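Local coordinates for protein glycosyltransferase (PDB 3WAD) that belongs to the glycosyltransferases of the GT-B fold, built from two Rossmann-like domains, and is related to the erythromycin biosynthesis protein CIII family, at residues D268-A272 with L367-L372; R331-P335 with F385-E390. All blocks are in the same frame, centred on the assembly; numbering follows the deposited sequence.

Contact 1: D268-A272 with L367-L372; sequences DFVNA and LTPDRL
The pyrrolidine ring of Pro-369 lies over one face of the Phe-269 ring, the two side chains crossing at about a right angle. Pro-369 CG sits 4.0 Å from the centroid of the Phe-269 ring and 16° off the ring normal, a CH-pi contact displaced toward the CD2–CE2 rim. Beside it, Pro-369 CD approaches Phe-269 CE2 at 3.7 Å. The same ring carbon also meets the backbone, with Phe-269 CE2 3.5 Å from Pro-369 N. Leu-367 and Leu-372 reach the ring obliquely: Leu-367 CG stands 3.9 Å from Phe-269 CE2, and Leu-372 CD1 lies 4.1 Å from Phe-269 CD2. Leu-372 reaches in from a first torsion of -80°, which sets its CG anti to the carbonyl carbon. These meetings join helix 266-274 to the start of helix 369-381 and the residues leading into it, all in the C-terminal Rossmann-like domain of the GT-B fold. Thr-368 is the N-cap of the second helix, accepting from Arg-371 N at its OG1 (3.1 Å). Proline suits the first helical turn that follows, where its missing N-H costs no helical bond, and its rigid ring offers C-H groups to the aromatic. One turn beyond Phe-269, the small Ala-272 lets the helices come close, its CB 3.5 Å from Pro-369 CB. At the margin, Asp-268 OD2 accepts a hydrogen bond from Thr-265 N.

Contact 2: R331-P335 with F385-E390; sequences RYGVP and FKAAAE
Phe-385 meets Pro-335 through its stem, CB to CB at 4.1 Å, while its ring leads away to Arg-378 and Leu-379 of helix 369-381. At Lys-386, CG is anti to the backbone N (chi1 180°) and the chain bends at chi2 (56°), which brings the ammonium group to the 333-335 connection. Lys-386 NZ donates to Gly-333 O at 2.7 Å, from above the carbonyl plane and 39° out of it. A long, flexible lysine can thus satisfy a carbonyl in a buried connection, and its own backbone N packs 3.7 Å from Pro-335 CG. That connection follows helix 323-332, which Gly-333 closes in a Schellman motif; its positive phi favours glycine. From here the chain enters strand 336-338 of the parallel sheet, so the contact lays helix 384-397 against a helix-to-strand connection of the Rossmann-like C-terminal domain. Ala-389 points toward segment 333-335, and its methyl is small enough to sit 3.4 Å from Gly-333 O and 4.1 Å from Pro-335 CD. Glu-390 gives only a marginal contact, CG to Gly-333 O at 4.3 Å, although its CA lies 4.6 Å from the CA of Gly-333.

How the contacts relate
Contacts 1 and 2 belong to the same C-terminal domain, with centres about 23 Å apart and nearest atoms about 11 Å apart, so they do not touch. Their second segments lie on consecutive helices, 369-381 and 384-397, and Phe-385 of contact 2 packs back on the first of these. Contact 1 is partly buried toward the outside of the domain and joins one helix to the start of another by apolar and CH-pi packing, with no hydrogen bond across it. Contact 2 is more buried and meets a helix-to-strand connection leading into the sheet, where a peptide carbonyl is satisfied by lysine. In its first segment, Arg-331 and Tyr-332 reach Glu-30 of the second subunit.

Contact 1: D268-A272 with L367-L372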
loop_
_atom_site.group_PDB
_atom_site.type_symbol
_atom_site.label_atom_id
_atom_site.label_comp_id
_atom_site.label_asym_id
_atom_site.label_seq_id
_atom_site.Cartn_x
_atom_site.Cartn_y
_atom_site.Cartn_z
ATOM N N ASP B 268 19.948 -11.013 33.549
ATOM C CA ASP B 268 20.457 -12.386 33.496
ATOM C C ASP B 268 20.113 -13.057 32.171
ATOM O O ASP B 268 20.969 -13.661 31.535
ATOM C CB ASP B 268 19.839 -13.221 34.604
ATOM C CG ASP B 268 20.334 -12.843 35.978
ATOM O OD1 ASP B 268 21.371 -12.123 36.047
ATOM O OD2 ASP B 268 19.666 -13.256 36.969
ATOM N N PHE B 269 18.840 -12.975 31.784
ATOM C CA PHE B 269 18.385 -13.462 30.473
ATOM C C PHE B 269 19.104 -12.797 29.350
ATOM O O PHE B 269 19.558 -13.464 28.444
ATOM C CB PHE B 269 16.897 -13.225 30.308
ATOM C CG PHE B 269 16.065 -14.341 30.840
ATOM C CD1 PHE B 269 15.296 -14.159 31.976
ATOM C CD2 PHE B 269 16.067 -15.601 30.192
ATOM C CE1 PHE B 269 14.515 -15.213 32.497
ATOM C CE2 PHE B 269 15.309 -16.682 30.714
ATOM C CZ PHE B 269 14.521 -16.476 31.868
ATOM N N VAL B 270 19.264 -11.483 29.412
ATOM C CA VAL B 270 19.966 -10.788 28.325
ATOM C C VAL B 270 21.473 -11.073 28.248
ATOM O O VAL B 270 22.053 -11.221 27.142
ATOM C CB VAL B 270 19.706 -9.274 28.375
ATOM C CG1 VAL B 270 20.524 -8.588 27.352
ATOM C CG2 VAL B 270 18.234 -9.025 28.097
ATOM N N ASN B 271 22.117 -11.168 29.414
ATOM C CA ASN B 271 23.558 -11.513 29.451
ATOM C C ASN B 271 23.830 -12.885 28.877
ATOM O O ASN B 271 24.773 -13.046 28.087
ATOM C CB ASN B 271 24.136 -11.375 30.887
ATOM C CG ASN B 271 24.123 -9.946 31.382
ATOM O OD1 ASN B 271 23.578 -9.668 32.439
ATOM N ND2 ASN B 271 24.691 -9.024 30.614
ATOM N N ALA B 272 22.994 -13.874 29.214
ATOM C CA ALA B 272 23.189 -15.234 28.677
ATOM C C ALA B 272 22.968 -15.310 27.162
ATOM O O ALA B 272 23.817 -15.811 26.389
ATOM C CB ALA B 272 22.305 -16.213 29.374
ATOM N N LEU B 367 11.989 -22.186 30.665
ATOM C CA LEU B 367 12.825 -21.099 30.267
ATOM C C LEU B 367 13.906 -20.895 31.313
ATOM O O LEU B 367 13.577 -20.614 32.436
ATOM C CB LEU B 367 11.924 -19.880 30.278
ATOM C CG LEU B 367 12.228 -18.680 29.449
ATOM C CD1 LEU B 367 12.735 -19.160 28.108
ATOM C CD2 LEU B 367 10.874 -17.922 29.353
ATOM N N THR B 368 15.180 -21.087 30.960
ATOM C CA THR B 368 16.292 -20.560 31.762
ATOM C C THR B 368 17.211 -19.744 30.849
ATOM O O THR B 368 17.228 -19.954 29.623
ATOM C CB THR B 368 17.094 -21.673 32.519
ATOM O OG1 THR B 368 17.761 -22.545 31.597
ATOM C CG2 THR B 368 16.173 -22.511 33.314
ATOM N N PRO B 369 18.015 -18.825 31.427
ATOM C CA PRO B 369 18.964 -18.076 30.549
ATOM C C PRO B 369 19.908 -19.029 29.814
ATOM O O PRO B 369 20.123 -18.925 28.581
ATOM C CB PRO B 369 19.698 -17.172 31.533
ATOM C CG PRO B 369 18.710 -16.950 32.635
ATOM C CD PRO B 369 17.950 -18.255 32.781
ATOM N N ASP B 370 20.382 -20.020 30.559
ATOM C CA ASP B 370 21.321 -20.968 30.034
ATOM C C ASP B 370 20.756 -21.810 28.893
ATOM O O ASP B 370 21.465 -22.025 27.897
ATOM C CB ASP B 370 21.844 -21.868 31.150
ATOM C CG ASP B 370 22.925 -21.194 31.986
ATOM O OD1 ASP B 370 23.084 -19.950 31.924
ATOM O OD2 ASP B 370 23.616 -21.941 32.731
ATOM N N ARG B 371 19.511 -22.273 29.058
ATOM C CA ARG B 371 18.783 -22.980 27.995
ATOM C C ARG B 371 18.622 -22.179 26.714
ATOM O O ARG B 371 18.909 -22.718 25.629
ATOM C CB ARG B 371 17.439 -23.505 28.470
ATOM C CG ARG B 371 17.636 -24.662 29.355
ATOM C CD ARG B 371 16.329 -25.324 29.752
ATOM N NE ARG B 371 16.376 -25.611 31.188
ATOM C CZ ARG B 371 15.399 -26.159 31.923
ATOM N NH1 ARG B 371 14.241 -26.522 31.373
ATOM N NH2 ARG B 371 15.591 -26.352 33.237
ATOM N N LEU B 372 18.229 -20.915 26.807
ATOM C CA LEU B 372 18.160 -20.058 25.588
ATOM C C LEU B 372 19.511 -19.887 24.921
ATOM O O LEU B 372 19.648 -20.058 23.715
ATOM C CB LEU B 372 17.662 -18.667 25.905
ATOM C CG LEU B 372 16.196 -18.362 26.091
ATOM C CD1 LEU B 372 16.062 -16.803 26.324
ATOM C CD2 LEU B 372 15.301 -18.883 24.915
#

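Contact 2: R331-P335 with F385-E390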
loop_
_atom_site.group_PDB
_atom_site.type_symbol
_atom_site.label_atom_id
_atom_site.label_comp_id
_atom_site.label_asym_id
_atom_site.label_seq_id
_atom_site.Cartn_x
_atom_site.Cartn_y
_atom_site.Cartn_z
ATOM N N ARG B 331 10.239 -16.543 4.980
ATOM C CA ARG B 331 10.550 -15.869 3.740
ATOM C C ARG B 331 12.063 -15.596 3.573
ATOM O O ARG B 331 12.604 -15.678 2.468
ATOM C CB ARG B 331 9.740 -14.561 3.627
ATOM C CG ARG B 331 10.133 -13.661 2.500
ATOM C CD ARG B 331 9.298 -12.408 2.506
ATOM N NE ARG B 331 9.456 -11.676 1.257
ATOM C CZ ARG B 331 8.970 -10.452 1.026
ATOM N NH1 ARG B 331 8.308 -9.780 1.997
ATOM N NH2 ARG B 331 9.192 -9.875 -0.164
ATOM N N TYR B 332 12.742 -15.257 4.672
ATOM C CA TYR B 332 14.168 -14.984 4.630
ATOM C C TYR B 332 15.023 -16.251 4.981
ATOM O O TYR B 332 16.243 -16.176 4.988
ATOM C CB TYR B 332 14.540 -13.709 5.457
ATOM C CG TYR B 332 13.814 -12.512 4.866
ATOM C CD1 TYR B 332 14.178 -12.004 3.580
ATOM C CD2 TYR B 332 12.675 -11.993 5.490
ATOM C CE1 TYR B 332 13.434 -10.966 2.970
ATOM C CE2 TYR B 332 11.956 -10.941 4.914
ATOM C CZ TYR B 332 12.325 -10.452 3.658
ATOM O OH TYR B 332 11.624 -9.441 3.119
ATOM N N GLY B 333 14.393 -17.395 5.244
ATOM C CA GLY B 333 15.171 -18.674 5.426
ATOM C C GLY B 333 16.020 -18.660 6.713
ATOM O O GLY B 333 17.215 -19.030 6.721
ATOM N N VAL B 334 15.431 -18.194 7.817
ATOM C CA VAL B 334 16.251 -17.892 8.997
ATOM C C VAL B 334 15.858 -18.872 10.098
ATOM O O VAL B 334 14.687 -18.987 10.414
ATOM C CB VAL B 334 16.095 -16.374 9.473
ATOM C CG1 VAL B 334 16.941 -16.076 10.720
ATOM C CG2 VAL B 334 16.511 -15.375 8.341
ATOM N N PRO B 335 16.837 -19.573 10.691
ATOM C CA PRO B 335 16.513 -20.450 11.817
ATOM C C PRO B 335 15.910 -19.685 12.991
ATOM O O PRO B 335 16.183 -18.499 13.193
ATOM C CB PRO B 335 17.862 -21.012 12.228
ATOM C CG PRO B 335 18.729 -20.889 11.042
ATOM C CD PRO B 335 18.280 -19.588 10.387
ATOM N N PHE B 385 20.338 -26.474 10.848
ATOM C CA PHE B 385 19.252 -25.501 11.049
ATOM C C PHE B 385 19.095 -24.521 9.908
ATOM O O PHE B 385 17.999 -24.353 9.394
ATOM C CB PHE B 385 19.413 -24.770 12.394
ATOM C CG PHE B 385 19.365 -25.695 13.569
ATOM C CD1 PHE B 385 18.154 -26.191 14.017
ATOM C CD2 PHE B 385 20.546 -26.119 14.185
ATOM C CE1 PHE B 385 18.110 -27.009 15.050
ATOM C CE2 PHE B 385 20.503 -26.966 15.212
ATOM C CZ PHE B 385 19.298 -27.409 15.673
ATOM N N LYS B 386 20.196 -23.922 9.480
ATOM C CA LYS B 386 20.154 -23.102 8.290
ATOM C C LYS B 386 19.620 -23.877 7.074
ATOM O O LYS B 386 18.788 -23.341 6.317
ATOM C CB LYS B 386 21.525 -22.448 8.000
ATOM C CG LYS B 386 21.573 -21.557 6.744
ATOM C CD LYS B 386 20.460 -20.386 6.808
ATOM C CE LYS B 386 20.605 -19.311 5.675
ATOM N NZ LYS B 386 19.659 -18.146 5.913
ATOM N N ALA B 387 20.098 -25.105 6.835
ATOM C CA ALA B 387 19.663 -25.878 5.642
ATOM C C ALA B 387 18.140 -26.135 5.676
ATOM O O ALA B 387 17.421 -25.925 4.703
ATOM C CB ALA B 387 20.441 -27.233 5.539
ATOM N N ALA B 388 17.659 -26.589 6.818
ATOM C CA ALA B 388 16.251 -26.826 7.015
ATOM C C ALA B 388 15.401 -25.509 6.818
ATOM O O ALA B 388 14.328 -25.535 6.190
ATOM C CB ALA B 388 16.049 -27.380 8.391
ATOM N N ALA B 389 15.912 -24.377 7.317
ATOM C CA ALA B 389 15.230 -23.072 7.180
ATOM C C ALA B 389 15.157 -22.682 5.697
ATOM O O ALA B 389 14.151 -22.132 5.188
ATOM C CB ALA B 389 15.968 -21.989 7.982
ATOM N N GLU B 390 16.253 -22.938 4.998
ATOM C CA GLU B 390 16.294 -22.686 3.557
ATOM C C GLU B 390 15.378 -23.590 2.744
ATOM O O GLU B 390 14.789 -23.154 1.774
ATOM C CB GLU B 390 17.716 -22.753 3.069
ATOM C CG GLU B 390 18.572 -21.788 3.751
ATOM C CD GLU B 390 19.335 -20.981 2.752
ATOM O OE1 GLU B 390 20.520 -21.316 2.462
ATOM O OE2 GLU B 390 18.717 -20.022 2.234
#